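Local coordinates for protein BA_2500 (Bacillus anthracis, PDB 4GUC) that is of unknown function but belongs to the DUF5065 family of the E-set clan, whose domains are beta-sandwich-like, at residues A[24-29]-A[102-107]. Sequence-based numbering, arbitrary orientation.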
ATOM      1  N   ASP A  24     -10.492   2.424   4.923  1.00 14.90           N
ATOM      2  CA  ASP A  24     -10.390   3.734   5.541  1.00 15.88           C
ATOM      3  C   ASP A  24      -9.161   4.470   5.081  1.00 15.96           C
ATOM      4  O   ASP A  24      -8.058   3.957   5.118  1.00 14.36           O
ATOM      5  CB  ASP A  24     -10.319   3.634   7.062  1.00 18.93           C
ATOM      6  CG  ASP A  24     -11.674   3.433   7.728  1.00 27.70           C
ATOM      7  OD1 ASP A  24     -12.725   3.286   7.061  1.00 32.66           O
ATOM      8  OD2 ASP A  24     -11.673   3.463   8.974  1.00 39.06           O
ATOM      9  N   PHE A  25      -9.338   5.695   4.625  1.00 16.21           N
ATOM     10  CA  PHE A  25      -8.224   6.518   4.229  1.00 14.86           C
ATOM     11  C   PHE A  25      -7.511   7.072   5.457  1.00 15.48           C
ATOM     12  O   PHE A  25      -8.159   7.578   6.386  1.00 17.56           O
ATOM     13  CB  PHE A  25      -8.652   7.692   3.361  1.00 17.26           C
ATOM     14  CG  PHE A  25      -7.549   8.689   3.158  1.00 15.19           C
ATOM     15  CD1 PHE A  25      -6.472   8.394   2.353  1.00 17.40           C
ATOM     16  CD2 PHE A  25      -7.602   9.930   3.741  1.00 20.24           C
ATOM     17  CE1 PHE A  25      -5.443   9.294   2.196  1.00 16.56           C
ATOM     18  CE2 PHE A  25      -6.570  10.828   3.571  1.00 18.90           C
ATOM     19  CZ  PHE A  25      -5.497  10.503   2.778  1.00 18.30           C
ATOM     20  N   ILE A  26      -6.175   6.958   5.477  1.00 14.80           N
ATOM     21  CA  ILE A  26      -5.359   7.495   6.560  1.00 16.06           C
ATOM     22  C   ILE A  26      -4.215   8.326   5.979  1.00 15.23           C
ATOM     23  O   ILE A  26      -3.496   7.897   5.073  1.00 14.97           O
ATOM     24  CB  ILE A  26      -4.924   6.463   7.606  1.00 15.73           C
ATOM     25  CG1 ILE A  26      -4.099   5.363   7.001  1.00 17.31           C
ATOM     26  CG2 ILE A  26      -6.171   5.932   8.351  1.00 19.35           C
ATOM     27  CD1 ILE A  26      -3.535   4.400   8.078  1.00 16.82           C
ATOM     28  N   GLU A  27      -4.054   9.537   6.476  1.00 15.79           N
ATOM     29  CA  GLU A  27      -3.016  10.443   5.952  1.00 16.64           C
ATOM     30  C   GLU A  27      -1.588   9.981   6.112  1.00 18.16           C
ATOM     31  O   GLU A  27      -0.736  10.313   5.270  1.00 17.68           O
ATOM     32  CB  GLU A  27      -3.266  11.872   6.483  1.00 19.32           C
ATOM     33  CG  GLU A  27      -4.611  12.410   5.918  1.00 22.90           C
ATOM     34  CD  GLU A  27      -5.053  13.794   6.365  1.00 27.92           C
ATOM     35  OE1 GLU A  27      -4.201  14.562   6.879  1.00 24.20           O
ATOM     36  OE2 GLU A  27      -6.279  14.100   6.158  1.00 25.45           O
ATOM     37  N   GLU A  28      -1.330   9.132   7.109  1.00 20.18           N
ATOM     38  CA  GLU A  28       0.020   8.615   7.334  1.00 22.07           C
ATOM     39  C   GLU A  28       0.476   7.746   6.158  1.00 20.90           C
ATOM     40  O   GLU A  28       1.686   7.533   5.972  1.00 22.85           O
ATOM     41  CB  GLU A  28       0.141   7.832   8.655  1.00 24.16           C
ATOM     42  CG  GLU A  28      -0.103   8.613   9.931  1.00 30.17           C
ATOM     43  CD  GLU A  28      -1.543   9.067  10.143  1.00 38.26           C
ATOM     44  OE1 GLU A  28      -2.460   8.509   9.494  1.00 39.35           O
ATOM     45  OE2 GLU A  28      -1.759   9.969  10.994  1.00 45.13           O
ATOM     46  N   LEU A  29      -0.476   7.191   5.392  1.00 18.11           N
ATOM     47  CA  LEU A  29      -0.120   6.390   4.226  1.00 16.90           C
ATOM     48  C   LEU A  29      -0.032   7.173   2.916  1.00 19.58           C
ATOM     49  O   LEU A  29       0.350   6.637   1.869  1.00 20.29           O
ATOM     50  CB  LEU A  29      -1.095   5.234   3.997  1.00 16.37           C
ATOM     51  CG  LEU A  29      -0.994   4.030   4.901  1.00 15.79           C
ATOM     52  CD1 LEU A  29      -2.197   3.085   4.718  1.00 15.34           C
ATOM     53  CD2 LEU A  29       0.326   3.296   4.575  1.00 17.09           C
ATOM     54  N   ALA A 102      -0.754   2.347  -1.527  1.00  9.90           N
ATOM     55  CA  ALA A 102      -0.282   1.639  -0.346  1.00 10.90           C
ATOM     56  C   ALA A 102      -1.504   1.278   0.494  1.00 10.39           C
ATOM     57  O   ALA A 102      -2.358   2.133   0.788  1.00 10.94           O
ATOM     58  CB  ALA A 102       0.709   2.471   0.470  1.00 11.25           C
ATOM     59  N   VAL A 103      -1.575   0.007   0.887  1.00  9.97           N
ATOM     60  CA  VAL A 103      -2.676  -0.525   1.667  1.00  9.04           C
ATOM     61  C   VAL A 103      -2.146  -1.222   2.906  1.00 10.76           C
ATOM     62  O   VAL A 103      -1.156  -1.950   2.816  1.00 10.73           O
ATOM     63  CB  VAL A 103      -3.493  -1.568   0.827  1.00 10.09           C
ATOM     64  CG1 VAL A 103      -4.631  -2.191   1.609  1.00 11.20           C
ATOM     65  CG2 VAL A 103      -4.008  -0.911  -0.461  1.00 10.25           C
HETATM   66  N   MSE A 104      -2.782  -1.000   4.055  1.00  9.22           N
HETATM   67  CA  MSE A 104      -2.428  -1.660   5.284  1.00  9.53           C
HETATM   68  C   MSE A 104      -3.545  -2.561   5.759  1.00 10.21           C
HETATM   69  O   MSE A 104      -4.724  -2.151   5.767  1.00 10.87           O
HETATM   70  CB  MSE A 104      -2.096  -0.665   6.397  1.00 10.61           C
HETATM   71  CG  MSE A 104      -1.608  -1.349   7.700  1.00  9.81           C
HETATM   72 SE   MSE A 104      -1.071  -0.208   9.138  1.00 14.19          SE
HETATM   73  CE  MSE A 104      -2.786   0.494   9.595  1.00 13.72           C
ATOM     74  N   LYS A 105      -3.202  -3.803   6.094  1.00 10.18           N
ATOM     75  CA  LYS A 105      -4.146  -4.747   6.677  1.00  9.88           C
ATOM     76  C   LYS A 105      -3.798  -4.764   8.178  1.00 10.44           C
ATOM     77  O   LYS A 105      -2.627  -4.949   8.556  1.00 12.85           O
ATOM     78  CB  LYS A 105      -4.016  -6.130   6.097  1.00 10.42           C
ATOM     79  CG  LYS A 105      -5.027  -7.148   6.735  1.00 13.01           C
ATOM     80  CD  LYS A 105      -4.917  -8.475   6.077  1.00 12.74           C
ATOM     81  CE  LYS A 105      -5.870  -9.517   6.645  1.00 19.15           C
ATOM     82  NZ  LYS A 105      -5.561  -9.875   8.060  1.00 19.62           N
ATOM     83  N   LEU A 106      -4.808  -4.584   9.030  1.00 11.29           N
ATOM     84  CA  LEU A 106      -4.605  -4.575  10.494  1.00 11.48           C
ATOM     85  C   LEU A 106      -5.774  -5.366  11.024  1.00 13.15           C
ATOM     86  O   LEU A 106      -6.904  -4.882  11.082  1.00 12.63           O
ATOM     87  CB  LEU A 106      -4.599  -3.166  11.041  1.00 12.05           C
ATOM     88  CG  LEU A 106      -4.248  -2.993  12.503  1.00 12.38           C
ATOM     89  CD1 LEU A 106      -2.797  -3.420  12.775  1.00 12.75           C
ATOM     90  CD2 LEU A 106      -4.488  -1.540  12.930  1.00 14.97           C
ATOM     91  N   GLY A 107      -5.517  -6.602  11.409  1.00 14.13           N
ATOM     92  CA  GLY A 107      -6.635  -7.459  11.840  1.00 14.66           C
ATOM     93  C   GLY A 107      -7.540  -7.691  10.636  1.00 14.34           C
ATOM     94  O   GLY A 107      -7.067  -7.962   9.544  1.00 16.55           O
TER
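In the hydrophobic interior of this E-set-clan domain, L29 and I26, from the 3-10 turn after strand 24-25 and the residue just before it, lie against the inward-facing side of strand 98-106. L29 supplies the larger part of the contact from the side of the turn. Its CG stands anti to the carbonyl carbon (chi1 -76°), and its two methyls divide the contact: L29 CD2 meets A102 CB at 4.2 Å, while L29 CD1 rests against M104 CB at 4.1 Å. L29 CD1 also sits 4.0 Å from A102 O, a van der Waals approach to the strand backbone. The side chains of L29 and M104 cross at about a right angle. M104, present as selenomethionine, leaves the strand extended and then bends at chi3 (69°), and its terminal CE comes to 4.3 Å from I26 CD1. No hydrogen bond links the two segments, and their direct contact is van der Waals packing; within the turn, L29 N bonds to I26 O at 3.1 Å. A102 and M104 face the turn, whereas the intervening V103 is turned away and touches W11 and Y57. I44 of strand 39-45 touches I26, L29 and M104, bringing the two-stranded sheet into the same core. Strand 109-119 bridges the two segments through backbone hydrogen bonds, Y112 pairing with D24 and I26, and G113 with A102.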